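Side-chain contacts in collagen adhesin (Staphylococcus aureus, PDB 2F68), which probably binds collagen at the bacterial surface by closing two beta-rich domains round the ligand, as in a hug: residues E162-V167 against V295-A300; I203-T208 against T220-A225. All blocks are in the same frame, centred on the assembly; numbering follows the deposited sequence.

The chain first builds the large mixed sheet of its N-terminal Ig-like domain, then passes into the collagen-binding domain, where 162-167 leads into strand 166-173. It runs on to strand 194-207, turns through strand 211-213 and enters helix 218-225, whose meeting with 203-208 is interaction 2, a short closure that ties the helix to the five-stranded sheet. Only much later does 295-300 come back to 162-167 in interaction 1, joining that same sheet to the six-stranded one, so the small loop lies wholly within the large one. Interaction 1 sits where the chain is about to return to the first domain as strand 300-307; interaction 2 lies in the part of the second domain remote from the first.

Interaction 1 (E162-V167 against V295-A300); sequences EDTTHV and VHNINA
The carboxamide of Asn297 reaches Thr164 through a water. The water donates to OD1 of Asn297 at 3.0 Å and hydrogen-bonds OG1 of Thr164 at 2.7 Å. A second proton donor, Ile298 N, lies 2.9 Å from the same Asn297 OD1 but well above the carbonyl plane (45° out of it), while ND2 is held by the carbonyl of Gln267, so both ends of this buried amide have partners. The other flat group, the imidazole of His166, has Asp163 OD1 in plane at its edge, yet its ND1 bonds the second oxygen, Asp163 OD2, at 2.7 Å. Thr165 OG1 donates to Asp163 OD1, bracing the carboxylate from its other oxygen. These bonds tie the turn together at the approach to strand 166-173.

Thr164 swings OG1 opposite its backbone N (chi1 -166°), which also brings that oxygen to 4.2 Å from CG1 of Ile298. Here 295-300 is the connection that leaves the second beta sandwich and becomes strand 300-307, which pairs antiparallel with strand 104-116 of the first domain and completes its sheet within the same chain, probably as a latch. Accordingly Ile298 also touches Tyr67, and Asn299 N bonds Glu111. Further into the second domain, Val167 and Val295 come from its two different sheets and slide past each other in opposite directions. A single methyl, CG1 of Val167, sits against the branched head of its partner, 3.9 Å from Val295 CB and nearly as close to both Val295 methyls. Met159 packs on Thr164, Val167, Asn297 and Ile298.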
loop_
_atom_site.group_PDB
_atom_site.type_symbol
_atom_site.label_atom_id
_atom_site.label_comp_id
_atom_site.label_asym_id
_atom_site.label_seq_id
_atom_site.Cartn_x
_atom_site.Cartn_y
_atom_site.Cartn_z
ATOM N N GLU A 162 -0.414 -6.739 -0.283
ATOM C CA GLU A 162 -0.905 -7.918 -0.999
ATOM C C GLU A 162 -1.503 -7.584 -2.368
ATOM O O GLU A 162 -1.541 -8.439 -3.257
ATOM C CB GLU A 162 -1.910 -8.714 -0.147
ATOM C CG GLU A 162 -3.098 -7.916 0.396
ATOM C CD GLU A 162 -2.882 -7.405 1.813
ATOM O OE1 GLU A 162 -1.756 -6.972 2.141
ATOM O OE2 GLU A 162 -3.851 -7.430 2.602
ATOM N N ASP A 163 -1.962 -6.345 -2.533
ATOM C CA ASP A 163 -2.590 -5.909 -3.780
ATOM C C ASP A 163 -2.115 -4.516 -4.201
ATOM O O ASP A 163 -2.552 -3.503 -3.647
ATOM C CB ASP A 163 -4.119 -5.949 -3.649
ATOM C CG ASP A 163 -4.830 -5.804 -4.985
ATOM O OD1 ASP A 163 -4.276 -6.235 -6.020
ATOM O OD2 ASP A 163 -5.956 -5.264 -4.997
ATOM N N THR A 164 -1.220 -4.481 -5.188
ATOM C CA THR A 164 -0.650 -3.225 -5.684
ATOM C C THR A 164 -1.496 -2.579 -6.785
ATOM O O THR A 164 -1.293 -1.411 -7.123
ATOM C CB THR A 164 0.808 -3.412 -6.186
ATOM O OG1 THR A 164 1.427 -2.131 -6.362
ATOM C CG2 THR A 164 0.848 -4.182 -7.508
ATOM N N THR A 165 -2.440 -3.341 -7.334
ATOM C CA THR A 165 -3.268 -2.880 -8.452
ATOM C C THR A 165 -4.385 -1.928 -8.024
ATOM O O THR A 165 -4.982 -1.245 -8.861
ATOM C CB THR A 165 -3.875 -4.064 -9.244
ATOM O OG1 THR A 165 -4.573 -4.938 -8.350
ATOM C CG2 THR A 165 -2.786 -4.846 -9.971
ATOM N N HIS A 166 -4.663 -1.887 -6.722
ATOM C CA HIS A 166 -5.717 -1.033 -6.177
ATOM C C HIS A 166 -5.181 -0.011 -5.178
ATOM O O HIS A 166 -4.210 -0.275 -4.464
ATOM C CB HIS A 166 -6.807 -1.881 -5.519
ATOM C CG HIS A 166 -7.658 -2.633 -6.494
ATOM N ND1 HIS A 166 -7.352 -3.908 -6.920
ATOM C CD2 HIS A 166 -8.806 -2.292 -7.124
ATOM C CE1 HIS A 166 -8.275 -4.319 -7.770
ATOM N NE2 HIS A 166 -9.169 -3.356 -7.912
ATOM N N VAL A 167 -5.821 1.155 -5.143
ATOM C CA VAL A 167 -5.505 2.192 -4.164
ATOM C C VAL A 167 -6.721 2.422 -3.267
ATOM O O VAL A 167 -7.795 2.798 -3.744
ATOM C CB VAL A 167 -5.077 3.526 -4.833
ATOM C CG1 VAL A 167 -4.678 4.553 -3.780
ATOM C CG2 VAL A 167 -3.927 3.304 -5.808
ATOM N N VAL A 295 -1.460 9.321 -2.767
ATOM C CA VAL A 295 -0.820 8.033 -2.496
ATOM C C VAL A 295 0.254 7.751 -3.546
ATOM O O VAL A 295 -0.024 7.740 -4.748
ATOM C CB VAL A 295 -1.851 6.872 -2.448
ATOM C CG1 VAL A 295 -1.160 5.537 -2.187
ATOM C CG2 VAL A 295 -2.904 7.136 -1.383
ATOM N N HIS A 296 1.480 7.529 -3.078
ATOM C CA HIS A 296 2.614 7.251 -3.955
ATOM C C HIS A 296 2.629 5.795 -4.411
ATOM O O HIS A 296 2.356 4.884 -3.625
ATOM C CB HIS A 296 3.932 7.598 -3.257
ATOM C CG HIS A 296 4.061 9.044 -2.892
ATOM N ND1 HIS A 296 3.734 9.528 -1.645
ATOM C CD2 HIS A 296 4.480 10.111 -3.613
ATOM C CE1 HIS A 296 3.946 10.832 -1.611
ATOM N NE2 HIS A 296 4.398 11.211 -2.793
ATOM N N ASN A 297 2.949 5.591 -5.686
ATOM C CA ASN A 297 3.034 4.255 -6.270
ATOM C C ASN A 297 4.307 3.531 -5.840
ATOM O O ASN A 297 5.330 4.165 -5.568
ATOM C CB ASN A 297 2.960 4.337 -7.799
ATOM C CG ASN A 297 2.550 3.019 -8.445
ATOM O OD1 ASN A 297 2.178 2.060 -7.765
ATOM N ND2 ASN A 297 2.613 2.972 -9.771
ATOM N N ILE A 298 4.235 2.204 -5.782
ATOM C CA ILE A 298 5.353 1.379 -5.324
ATOM C C ILE A 298 6.438 1.246 -6.393
ATOM O O ILE A 298 6.152 0.931 -7.550
ATOM C CB ILE A 298 4.875 -0.028 -4.852
ATOM C CG1 ILE A 298 3.835 0.088 -3.724
ATOM C CG2 ILE A 298 6.060 -0.909 -4.439
ATOM C CD1 ILE A 298 4.265 0.930 -2.513
ATOM N N ASN A 299 7.681 1.495 -5.984
ATOM C CA ASN A 299 8.838 1.385 -6.866
ATOM C C ASN A 299 9.558 0.051 -6.697
ATOM O O ASN A 299 9.913 -0.336 -5.580
ATOM C CB ASN A 299 9.814 2.542 -6.619
ATOM C CG ASN A 299 9.172 3.907 -6.811
ATOM O OD1 ASN A 299 8.435 4.135 -7.771
ATOM N ND2 ASN A 299 9.460 4.825 -5.896
ATOM N N ALA A 300 9.764 -0.647 -7.812
ATOM C CA ALA A 300 10.478 -1.921 -7.818
ATOM C C ALA A 300 11.271 -2.097 -9.110
ATOM O O ALA A 300 10.705 -2.074 -10.206
ATOM C CB ALA A 300 9.511 -3.081 -7.613
HETATM O O HOH W 1 1.664 -0.764 -8.726
#

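Interaction 2 (I203-T208 against T220-A225); sequences INVTGT and TDFEKA
Phe222 reaches across from helix 218-225 to Ile203 and Val205, alternate residues that turn the same side of strand 194-207 toward it. The strand belongs to the five-stranded sheet of an Ig-like beta sandwich. After a hairpin with strand 211-213 the chain forms the helix; of the residues 220-225, Phe222 is the one that reaches 203-208.

The phenylalanine is extended away from its own helix: CG lies opposite the backbone N (chi1 -175°), and the ring is turned perpendicular to the CA-CB-CG plane (chi2 87°). In this pose atoms CD1 and CE1 lead toward the strand. Ile203 meets them with its branch methyl, CG2 standing 3.8 Å from CE1 of Phe222 and 4.1 Å from CD1 of the same ring. Its longer arm leaves CD1 of Ile203 4.4 Å from CD1 of Phe222. On Val205 the methyl beside the backbone N, CG2, does the touching and lies near the ring plane at the edge; the other methyl, CG1, is turned farther along the strand. Both aliphatic side chains cross the phenylalanine at about a right angle.

The same hydrophobic layer continues into the other sheet, where Ile231 of strand 230-234 touches both Ile203 and Phe222. Phe226, just past the helix, meets the Phe222 ring with its own. On the neighbouring strand 252-262, Ile256 touches Ile203 and Phe254 touches Val205. At the centre, CE1 of Phe222 faces two methyls at once: CG2 of Ile203 and CG2 of Val205, themselves 4.2 Å apart.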
loop_
_atom_site.group_PDB
_atom_site.type_symbol
_atom_site.label_atom_id
_atom_site.label_comp_id
_atom_site.label_asym_id
_atom_site.label_seq_id
_atom_site.Cartn_x
_atom_site.Cartn_y
_atom_site.Cartn_z
ATOM N N ILE A 203 -19.693 1.487 3.798
ATOM C CA ILE A 203 -19.732 2.606 4.744
ATOM C C ILE A 203 -19.801 2.084 6.181
ATOM O O ILE A 203 -20.632 1.227 6.497
ATOM C CB ILE A 203 -20.941 3.563 4.486
ATOM C CG1 ILE A 203 -21.071 3.933 3.002
ATOM C CG2 ILE A 203 -20.828 4.829 5.330
ATOM C CD1 ILE A 203 -22.074 3.087 2.233
ATOM N N ASN A 204 -18.924 2.600 7.038
ATOM C CA ASN A 204 -18.929 2.254 8.459
ATOM C C ASN A 204 -19.449 3.405 9.316
ATOM O O ASN A 204 -18.854 4.486 9.349
ATOM C CB ASN A 204 -17.532 1.826 8.924
ATOM C CG ASN A 204 -17.535 1.225 10.324
ATOM O OD1 ASN A 204 -18.422 0.447 10.682
ATOM N ND2 ASN A 204 -16.531 1.580 11.118
ATOM N N VAL A 205 -20.564 3.163 10.001
ATOM C CA VAL A 205 -21.175 4.166 10.871
ATOM C C VAL A 205 -21.039 3.746 12.335
ATOM O O VAL A 205 -21.374 2.616 12.699
ATOM C CB VAL A 205 -22.669 4.417 10.521
ATOM C CG1 VAL A 205 -23.188 5.656 11.241
ATOM C CG2 VAL A 205 -22.857 4.571 9.015
ATOM N N THR A 206 -20.531 4.658 13.162
ATOM C CA THR A 206 -20.375 4.419 14.598
ATOM C C THR A 206 -20.990 5.551 15.417
ATOM O O THR A 206 -20.839 6.727 15.077
ATOM C CB THR A 206 -18.891 4.244 15.002
ATOM O OG1 THR A 206 -18.108 5.309 14.448
ATOM C CG2 THR A 206 -18.344 2.907 14.515
ATOM N N GLY A 207 -21.682 5.184 16.493
ATOM C CA GLY A 207 -22.335 6.152 17.371
ATOM C C GLY A 207 -23.717 5.700 17.803
ATOM O O GLY A 207 -23.880 4.601 18.334
ATOM N N THR A 208 -24.710 6.558 17.573
ATOM C CA THR A 208 -26.101 6.256 17.914
ATOM C C THR A 208 -26.709 5.281 16.902
ATOM O O THR A 208 -27.474 4.387 17.273
ATOM C CB THR A 208 -26.961 7.544 17.988
ATOM O OG1 THR A 208 -26.239 8.568 18.684
ATOM C CG2 THR A 208 -28.278 7.281 18.711
ATOM N N THR A 220 -27.691 1.425 -1.311
ATOM C CA THR A 220 -29.146 1.288 -1.195
ATOM C C THR A 220 -29.586 1.117 0.264
ATOM O O THR A 220 -30.577 1.712 0.689
ATOM C CB THR A 220 -29.676 0.109 -2.049
ATOM O OG1 THR A 220 -29.046 0.123 -3.337
ATOM C CG2 THR A 220 -31.189 0.203 -2.231
ATOM N N ASP A 221 -28.837 0.314 1.019
ATOM C CA ASP A 221 -29.132 0.070 2.434
ATOM C C ASP A 221 -28.838 1.285 3.313
ATOM O O ASP A 221 -29.485 1.479 4.345
ATOM C CB ASP A 221 -28.364 -1.153 2.948
ATOM C CG ASP A 221 -28.825 -2.455 2.306
ATOM O OD1 ASP A 221 -30.029 -2.585 1.991
ATOM O OD2 ASP A 221 -27.979 -3.355 2.122
ATOM N N PHE A 222 -27.859 2.091 2.903
ATOM C CA PHE A 222 -27.497 3.315 3.618
ATOM C C PHE A 222 -28.559 4.400 3.439
ATOM O O PHE A 222 -28.932 5.074 4.401
ATOM C CB PHE A 222 -26.126 3.826 3.151
ATOM C CG PHE A 222 -25.624 5.023 3.916
ATOM C CD1 PHE A 222 -24.907 4.860 5.099
ATOM C CD2 PHE A 222 -25.859 6.314 3.451
ATOM C CE1 PHE A 222 -24.438 5.964 5.809
ATOM C CE2 PHE A 222 -25.395 7.425 4.152
ATOM C CZ PHE A 222 -24.683 7.248 5.334
ATOM N N GLU A 223 -29.040 4.557 2.208
ATOM C CA GLU A 223 -30.037 5.576 1.876
ATOM C C GLU A 223 -31.428 5.247 2.424
ATOM O O GLU A 223 -32.244 6.145 2.639
ATOM C CB GLU A 223 -30.097 5.800 0.361
ATOM C CG GLU A 223 -28.866 6.498 -0.217
ATOM C CD GLU A 223 -28.938 6.704 -1.724
ATOM O OE1 GLU A 223 -30.016 6.492 -2.319
ATOM O OE2 GLU A 223 -27.905 7.084 -2.316
ATOM N N LYS A 224 -31.688 3.959 2.645
ATOM C CA LYS A 224 -32.952 3.506 3.229
ATOM C C LYS A 224 -32.970 3.672 4.748
ATOM O O LYS A 224 -33.982 4.087 5.318
ATOM C CB LYS A 224 -33.238 2.050 2.852
ATOM C CG LYS A 224 -33.802 1.866 1.450
ATOM C CD LYS A 224 -34.043 0.395 1.142
ATOM C CE LYS A 224 -34.599 0.198 -0.262
ATOM N NZ LYS A 224 -35.997 0.696 -0.402
ATOM N N ALA A 225 -31.852 3.343 5.393
ATOM C CA ALA A 225 -31.712 3.482 6.843
ATOM C C ALA A 225 -31.594 4.948 7.259
ATOM O O ALA A 225 -32.027 5.327 8.349
ATOM C CB ALA A 225 -30.515 2.689 7.342
#